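PaaA (PDB 5FF5) probably acts as a ThiF-family, E1-like adenylating enzyme on the route that builds the bicyclic core of pantocin A. Local coordinates at residues His248-Lys252 with Ser281-Glu285; Glu101-Tyr106 with Tyr198-Val202; Asn171-Gln175 with Trp323-Pro327. All blocks are in the same frame, centred on the assembly; numbering follows the deposited sequence.

Interaction 1 (His248-Lys252 with Ser281-Glu285); sequences HSIAK and SGFDE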
# COMPACT_ATOMS: atom_id res chain seq x y z
N HIS A 248 -14.64 22.58 1.18
CA HIS A 248 -13.53 23.35 1.72
C HIS A 248 -13.97 24.53 2.62
O HIS A 248 -13.41 24.74 3.70
CB HIS A 248 -12.66 23.86 0.58
CG HIS A 248 -11.46 23.01 0.31
ND1 HIS A 248 -11.06 22.67 -0.97
CD2 HIS A 248 -10.59 22.41 1.15
CE1 HIS A 248 -10.00 21.89 -0.90
NE2 HIS A 248 -9.69 21.72 0.37
N SER A 249 -14.97 25.30 2.18
CA SER A 249 -15.46 26.39 3.01
C SER A 249 -16.09 25.83 4.30
O SER A 249 -15.87 26.35 5.41
CB SER A 249 -16.47 27.24 2.25
OG SER A 249 -16.95 28.30 3.07
N ILE A 250 -16.89 24.79 4.14
CA ILE A 250 -17.49 24.16 5.30
C ILE A 250 -16.39 23.72 6.27
O ILE A 250 -16.51 23.87 7.49
CB ILE A 250 -18.35 22.95 4.91
CG1 ILE A 250 -19.38 23.35 3.85
CG2 ILE A 250 -19.00 22.35 6.13
CD1 ILE A 250 -20.14 22.20 3.25
N ALA A 251 -15.31 23.19 5.71
CA ALA A 251 -14.18 22.70 6.49
C ALA A 251 -13.48 23.83 7.22
O ALA A 251 -13.27 23.74 8.42
CB ALA A 251 -13.21 21.96 5.59
N LYS A 252 -13.14 24.90 6.51
CA LYS A 252 -12.53 26.06 7.17
C LYS A 252 -13.41 26.59 8.32
O LYS A 252 -12.92 26.94 9.40
CB LYS A 252 -12.28 27.17 6.16
CG LYS A 252 -11.66 28.42 6.75
CD LYS A 252 -11.34 29.45 5.67
CE LYS A 252 -10.15 29.04 4.80
NZ LYS A 252 -9.80 30.07 3.76
N SER A 281 -2.22 28.89 6.51
CA SER A 281 -2.95 29.56 5.44
C SER A 281 -4.05 28.60 4.97
O SER A 281 -3.85 27.38 4.93
CB SER A 281 -2.01 29.99 4.31
OG SER A 281 -0.96 30.81 4.81
N GLY A 282 -5.21 29.17 4.64
CA GLY A 282 -6.37 28.40 4.26
C GLY A 282 -6.44 28.19 2.76
O GLY A 282 -5.56 28.66 2.03
N PHE A 283 -7.45 27.44 2.31
CA PHE A 283 -7.63 27.15 0.89
C PHE A 283 -7.80 28.44 0.10
O PHE A 283 -7.28 28.57 -1.02
CB PHE A 283 -8.84 26.24 0.67
CG PHE A 283 -9.14 25.96 -0.77
CD1 PHE A 283 -8.15 25.57 -1.65
CD2 PHE A 283 -10.43 26.09 -1.26
CE1 PHE A 283 -8.44 25.32 -2.98
CE2 PHE A 283 -10.72 25.84 -2.58
CZ PHE A 283 -9.72 25.46 -3.45
N ASP A 284 -8.56 29.38 0.67
CA ASP A 284 -8.76 30.70 0.07
C ASP A 284 -7.46 31.40 -0.23
O ASP A 284 -7.21 31.82 -1.36
CB ASP A 284 -9.58 31.57 1.00
CG ASP A 284 -11.05 31.38 0.81
OD1 ASP A 284 -11.51 31.50 -0.35
OD2 ASP A 284 -11.74 31.10 1.82
N GLU A 285 -6.63 31.51 0.79
CA GLU A 285 -5.34 32.18 0.68
C GLU A 285 -4.49 31.71 -0.52
O GLU A 285 -3.76 32.51 -1.12
CB GLU A 285 -4.55 31.99 1.98

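Interaction 2 (Glu101-Tyr106 with Tyr198-Val202); sequences EEVERY and YNENV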
# COMPACT_ATOMS: atom_id res chain seq x y z
N GLU A 101 -11.02 -6.99 21.79
CA GLU A 101 -10.72 -7.35 20.41
C GLU A 101 -9.90 -6.29 19.69
O GLU A 101 -9.02 -6.62 18.90
CB GLU A 101 -11.98 -7.65 19.61
CG GLU A 101 -11.57 -7.89 18.18
CD GLU A 101 -12.60 -7.48 17.17
OE1 GLU A 101 -13.78 -7.33 17.55
OE2 GLU A 101 -12.19 -7.22 16.01
N GLU A 102 -10.22 -5.02 19.87
CA GLU A 102 -9.54 -4.00 19.08
C GLU A 102 -8.03 -3.97 19.38
O GLU A 102 -7.20 -4.00 18.45
CB GLU A 102 -10.18 -2.64 19.33
CG GLU A 102 -11.54 -2.54 18.66
CD GLU A 102 -12.36 -1.36 19.13
OE1 GLU A 102 -13.01 -0.72 18.26
OE2 GLU A 102 -12.40 -1.13 20.37
N VAL A 103 -7.69 -3.96 20.67
CA VAL A 103 -6.32 -3.93 21.16
C VAL A 103 -5.53 -5.09 20.59
O VAL A 103 -4.32 -5.02 20.40
CB VAL A 103 -6.30 -3.95 22.72
CG1 VAL A 103 -5.10 -4.64 23.26
CG2 VAL A 103 -6.37 -2.54 23.26
N GLU A 104 -6.23 -6.19 20.32
CA GLU A 104 -5.61 -7.29 19.61
C GLU A 104 -5.39 -6.95 18.15
O GLU A 104 -4.25 -6.93 17.67
CB GLU A 104 -6.47 -8.54 19.72
CG GLU A 104 -5.82 -9.76 19.15
CD GLU A 104 -4.52 -10.09 19.84
OE1 GLU A 104 -4.32 -9.61 20.96
OE2 GLU A 104 -3.69 -10.80 19.22
N ARG A 105 -6.47 -6.63 17.44
CA ARG A 105 -6.39 -6.38 16.01
C ARG A 105 -5.50 -5.20 15.67
O ARG A 105 -4.89 -5.21 14.61
CB ARG A 105 -7.79 -6.22 15.38
CG ARG A 105 -8.71 -5.15 15.94
CD ARG A 105 -10.15 -5.29 15.35
NE ARG A 105 -10.15 -5.36 13.89
CZ ARG A 105 -10.92 -6.17 13.17
NH1 ARG A 105 -10.83 -6.16 11.85
NH2 ARG A 105 -11.77 -7.00 13.76
N TYR A 106 -5.41 -4.21 16.54
CA TYR A 106 -4.64 -3.01 16.23
C TYR A 106 -3.23 -3.09 16.79
O TYR A 106 -2.45 -2.13 16.71
CB TYR A 106 -5.34 -1.75 16.78
CG TYR A 106 -6.74 -1.56 16.26
CD1 TYR A 106 -7.05 -1.78 14.92
CD2 TYR A 106 -7.78 -1.17 17.11
CE1 TYR A 106 -8.32 -1.64 14.45
CE2 TYR A 106 -9.07 -1.01 16.64
CZ TYR A 106 -9.34 -1.24 15.31
OH TYR A 106 -10.63 -1.08 14.81
N TYR A 198 -14.28 -6.70 7.02
CA TYR A 198 -12.91 -6.45 7.42
C TYR A 198 -12.80 -6.01 8.88
O TYR A 198 -12.01 -6.56 9.64
CB TYR A 198 -12.28 -5.39 6.51
CG TYR A 198 -11.74 -5.98 5.25
CD1 TYR A 198 -12.47 -5.95 4.07
CD2 TYR A 198 -10.51 -6.62 5.24
CE1 TYR A 198 -11.97 -6.52 2.91
CE2 TYR A 198 -10.01 -7.19 4.09
CZ TYR A 198 -10.74 -7.13 2.93
OH TYR A 198 -10.22 -7.70 1.79
N ASN A 199 -13.58 -5.00 9.26
CA ASN A 199 -13.51 -4.45 10.61
C ASN A 199 -14.90 -4.09 11.09
O ASN A 199 -15.47 -3.09 10.69
CB ASN A 199 -12.59 -3.23 10.64
CG ASN A 199 -12.27 -2.78 12.05
OD1 ASN A 199 -12.90 -3.23 13.01
ND2 ASN A 199 -11.34 -1.84 12.17
N GLU A 200 -15.43 -4.92 11.98
CA GLU A 200 -16.79 -4.84 12.48
C GLU A 200 -16.93 -3.70 13.49
O GLU A 200 -18.02 -3.40 13.94
CB GLU A 200 -17.12 -6.19 13.11
CG GLU A 200 -18.46 -6.40 13.75
CD GLU A 200 -18.59 -7.83 14.31
OE1 GLU A 200 -17.93 -8.76 13.77
OE2 GLU A 200 -19.31 -8.02 15.32
N ASN A 201 -15.82 -3.08 13.86
CA ASN A 201 -15.84 -2.01 14.85
C ASN A 201 -16.02 -0.62 14.26
O ASN A 201 -16.21 0.35 14.98
CB ASN A 201 -14.56 -2.04 15.67
CG ASN A 201 -14.29 -3.39 16.23
OD1 ASN A 201 -13.14 -3.80 16.35
ND2 ASN A 201 -15.34 -4.12 16.54
N VAL A 202 -15.92 -0.54 12.94
CA VAL A 202 -16.12 0.71 12.23
C VAL A 202 -17.60 0.97 11.93
O VAL A 202 -18.29 0.09 11.41
CB VAL A 202 -15.34 0.70 10.92
CG1 VAL A 202 -15.56 2.02 10.17
CG2 VAL A 202 -13.90 0.50 11.22

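Interaction 3 (Asn171-Gln175 with Trp323-Pro327); sequences NINRQ and WQSAP. With SO4 (sulfate ion), chain C.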
# COMPACT_ATOMS: atom_id res chain seq x y z
N ASN A 171 -15.36 -1.82 -12.73
CA ASN A 171 -14.88 -1.24 -11.49
C ASN A 171 -14.04 -2.23 -10.67
O ASN A 171 -13.23 -1.85 -9.82
CB ASN A 171 -16.05 -0.74 -10.65
CG ASN A 171 -16.78 0.41 -11.30
OD1 ASN A 171 -16.30 0.97 -12.29
ND2 ASN A 171 -17.93 0.77 -10.74
N ILE A 172 -14.26 -3.51 -10.93
CA ILE A 172 -13.63 -4.59 -10.19
C ILE A 172 -12.11 -4.63 -10.31
O ILE A 172 -11.44 -5.09 -9.38
CB ILE A 172 -14.22 -5.92 -10.61
CG1 ILE A 172 -15.71 -5.88 -10.34
CG2 ILE A 172 -13.72 -7.03 -9.73
CD1 ILE A 172 -16.00 -5.43 -8.92
N ASN A 173 -11.53 -4.17 -11.42
CA ASN A 173 -10.07 -4.21 -11.51
C ASN A 173 -9.34 -3.22 -10.57
O ASN A 173 -8.19 -3.44 -10.23
CB ASN A 173 -9.61 -4.00 -12.96
CG ASN A 173 -9.70 -2.55 -13.41
OD1 ASN A 173 -10.58 -1.81 -12.98
ND2 ASN A 173 -8.79 -2.15 -14.29
N ARG A 174 -9.99 -2.14 -10.16
CA ARG A 174 -9.28 -1.12 -9.39
C ARG A 174 -9.97 -0.66 -8.10
O ARG A 174 -9.31 -0.19 -7.17
CB ARG A 174 -9.00 0.12 -10.27
CG ARG A 174 -10.19 0.59 -11.05
CD ARG A 174 -9.94 1.93 -11.69
NE ARG A 174 -11.16 2.49 -12.28
CZ ARG A 174 -11.94 1.84 -13.14
NH1 ARG A 174 -11.62 0.61 -13.53
NH2 ARG A 174 -13.03 2.42 -13.62
N GLN A 175 -11.30 -0.74 -8.06
CA GLN A 175 -12.03 -0.30 -6.88
C GLN A 175 -12.18 -1.49 -5.93
O GLN A 175 -13.05 -2.33 -6.13
CB GLN A 175 -13.37 0.27 -7.31
CG GLN A 175 -13.29 1.13 -8.59
CD GLN A 175 -14.50 2.02 -8.81
OE1 GLN A 175 -15.41 2.08 -7.98
NE2 GLN A 175 -14.51 2.73 -9.94
N TRP A 323 -8.86 5.81 -17.68
CA TRP A 323 -7.82 4.76 -17.79
C TRP A 323 -7.07 4.52 -16.45
O TRP A 323 -6.26 5.34 -16.04
CB TRP A 323 -6.84 5.14 -18.90
CG TRP A 323 -6.26 6.51 -18.73
CD1 TRP A 323 -6.89 7.70 -18.88
CD2 TRP A 323 -4.91 6.81 -18.38
NE1 TRP A 323 -6.03 8.74 -18.64
CE2 TRP A 323 -4.79 8.22 -18.34
CE3 TRP A 323 -3.78 6.04 -18.09
CZ2 TRP A 323 -3.61 8.86 -18.02
CZ3 TRP A 323 -2.61 6.68 -17.79
CH2 TRP A 323 -2.53 8.08 -17.75
N GLN A 324 -7.32 3.39 -15.80
CA GLN A 324 -6.80 3.17 -14.46
C GLN A 324 -6.51 1.71 -14.17
O GLN A 324 -7.11 0.81 -14.77
CB GLN A 324 -7.79 3.69 -13.42
CG GLN A 324 -7.79 5.18 -13.23
CD GLN A 324 -6.61 5.68 -12.41
OE1 GLN A 324 -5.76 4.90 -11.95
NE2 GLN A 324 -6.55 7.00 -12.21
N SER A 325 -5.59 1.47 -13.23
CA SER A 325 -5.30 0.14 -12.70
C SER A 325 -5.02 0.29 -11.21
O SER A 325 -4.83 1.39 -10.71
CB SER A 325 -4.12 -0.49 -13.41
OG SER A 325 -2.95 0.26 -13.13
N ALA A 326 -5.03 -0.82 -10.48
CA ALA A 326 -4.99 -0.75 -9.02
C ALA A 326 -3.71 -0.13 -8.39
O ALA A 326 -3.81 0.65 -7.43
CB ALA A 326 -5.24 -2.15 -8.44
N PRO A 327 -2.52 -0.48 -8.92
CA PRO A 327 -1.23 -0.08 -8.32
C PRO A 327 -1.10 1.40 -7.98
O PRO A 327 -0.53 1.76 -6.96
CB PRO A 327 -0.21 -0.47 -9.40
CG PRO A 327 -0.84 -1.63 -10.08
CD PRO A 327 -2.32 -1.35 -10.09
S SO4 C . -11.69 5.75 -10.89
O1 SO4 C . -10.29 5.52 -11.27
O2 SO4 C . -12.30 4.49 -10.49
O3 SO4 C . -12.49 6.25 -12.02
O4 SO4 C . -11.73 6.68 -9.76

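Interaction 1 (His248-Lys252 with Ser281-Glu285)
An offset aromatic stack between His-248 and Phe-283, with a salt bridge from Lys-252 to Asp-284 beside it, fastens the loop after strand 267-274 to helix 243-254, at the surface of the ThiF-family domain. His-248 and Lys-252 stand one helical turn apart, joined by the Lys-252 N to His-248 O bond, and this spacing points both at the same loop. The residue types suit their partners: a flat imidazole can stack on a phenyl ring, and a long lysine can span the distance from the helix to Asp-284. The rings of His-248 and Phe-283 lie face to face with centroids 4.1 Å apart and planes inclined by 27°. They are displaced, so that ND1 of His-248 sits 3.5 Å from CD2 of Phe-283, over the margin of the phenyl ring. Phe-283 reaches the imidazole by holding CG opposite its own backbone N (chi1 176°), which swings the ring toward the helix. Tyr-274 also meets the imidazole edge to face, and Val-258 of strand 258-263 packs on His-248.

Lys-252 runs out extended until a bend at chi3, which carries its ammonium past the loop backbone. NZ of Lys-252 passes 3.8 Å from CA of Gly-282, where the lack of a side chain lets the lysine tip lie close to the main chain. Lys-252 NZ then bonds to OD2 of Asp-284 at 2.9 Å, approaching the carboxylate from its anti side and 20° out of its plane. The ion pair, whose aspartate is exposed, is probably screened by solvent, while the stack rests on a buried histidine.

Interaction 2 (Glu101-Tyr106 with Tyr198-Val202)
An Asx turn at Asn-199, set within a type I beta turn from Asn-199 to Val-202, receives the side chains of Arg-105 and Tyr-106 from the end of helix 100-105. Asparagine suits the position because its amide works at both ends. OD1 of Asn-199 takes the backbone N of Asn-201 at 3.0 Å, the donor standing 40° out of the carbonyl plane. ND2 of Asn-199 gives a nearly straight bond to OH of Tyr-106, 2.8 Å away and in the amide plane, and also binds Ala-152 O.

The turn links helix 187-198 to the edge strand 203-207, closing a right-handed beta-alpha-beta crossover of the Rossmann-type sheet. Against it Arg-105 lays its guanidinium flat: the group is almost parallel to the Asn-199 amide (3° between planes), with OD1 of Asn-199 3.5 Å above its centre. At the guanidinium edge NH1 makes a weak bond to Tyr-198 O, the carbonyl where helix 187-198 ends. CG of Arg-105 takes the crowded position between backbone N and carbonyl carbon (chi1 56°), which brings it over the Tyr-106 ring.

OD1 of Asn-201 lies beside CG of Glu-102 and CD of Arg-105. The Glu-102 carboxylate slides past this amide to a salt bridge with Lys-131. On the dimer side, Ile-172 of the second subunit packs on Arg-105, and Tyr-198 OH bonds to Val-176 O of that subunit.

Interaction 3 (Asn171-Gln175 with Trp323-Pro327)
From CB onward, Arg-174 runs from the backbone of residues 323-327 toward a sulfate ion, near what is probably the glycine-rich turn of the Rossmann-type fold. CB of Arg-174 lies 4.1 Å from Ala-326 N, where the two main chains come closest. The chain then runs straight from CG to NE, and CD packs against CB of Gln-324. Next, NE of Arg-174 donates to O2 of the sulfate at 2.9 Å (141°), the ion standing at the edge of the guanidinium plane. NH1 turns back to OD1 of Asn-173 in a weak bond, with a further weak one to Ser-170 O, which helps fix the rotation of the group. NH2 forms a salt bridge to a second sulfate and lies close to Arg-108 of the second subunit.

An arginine fits here because its several N-H groups can serve anions and backbone together. Gly-142 N also hydrogen-bonds the sulfate that NE holds, so the site is consistent with a pocket for nucleotide phosphates, as in ThiF-family relatives, although the ions probably come from the crystallisation liquor. CG of the bent Gln-324 side chain lies beside O1 of that sulfate. Beside Arg-174, Asn-173 ND2 makes a weak bond of 3.4 Å to Gln-324 O.

Following the chain from the N terminus, helix 100-105 comes first, and interaction 2 closes a loop of 91 residues when the chain reaches the turn before strand 203-207. Before that loop is shut, residues 171-175, between strand 158-162 and helix 187-198, have already opened interaction 3, so the two contacts cross. Interaction 1 opens and closes entirely within the loop of interaction 3, joining helix 243-254 to the segment beyond strand 267-274; residues 323-327 then finish interaction 3 by tying the 171-175 loop to the start of helix 326-345. Interactions 2 and 3 both touch the second subunit, whereas interaction 1 does not and lies across the chain's centre from interaction 2.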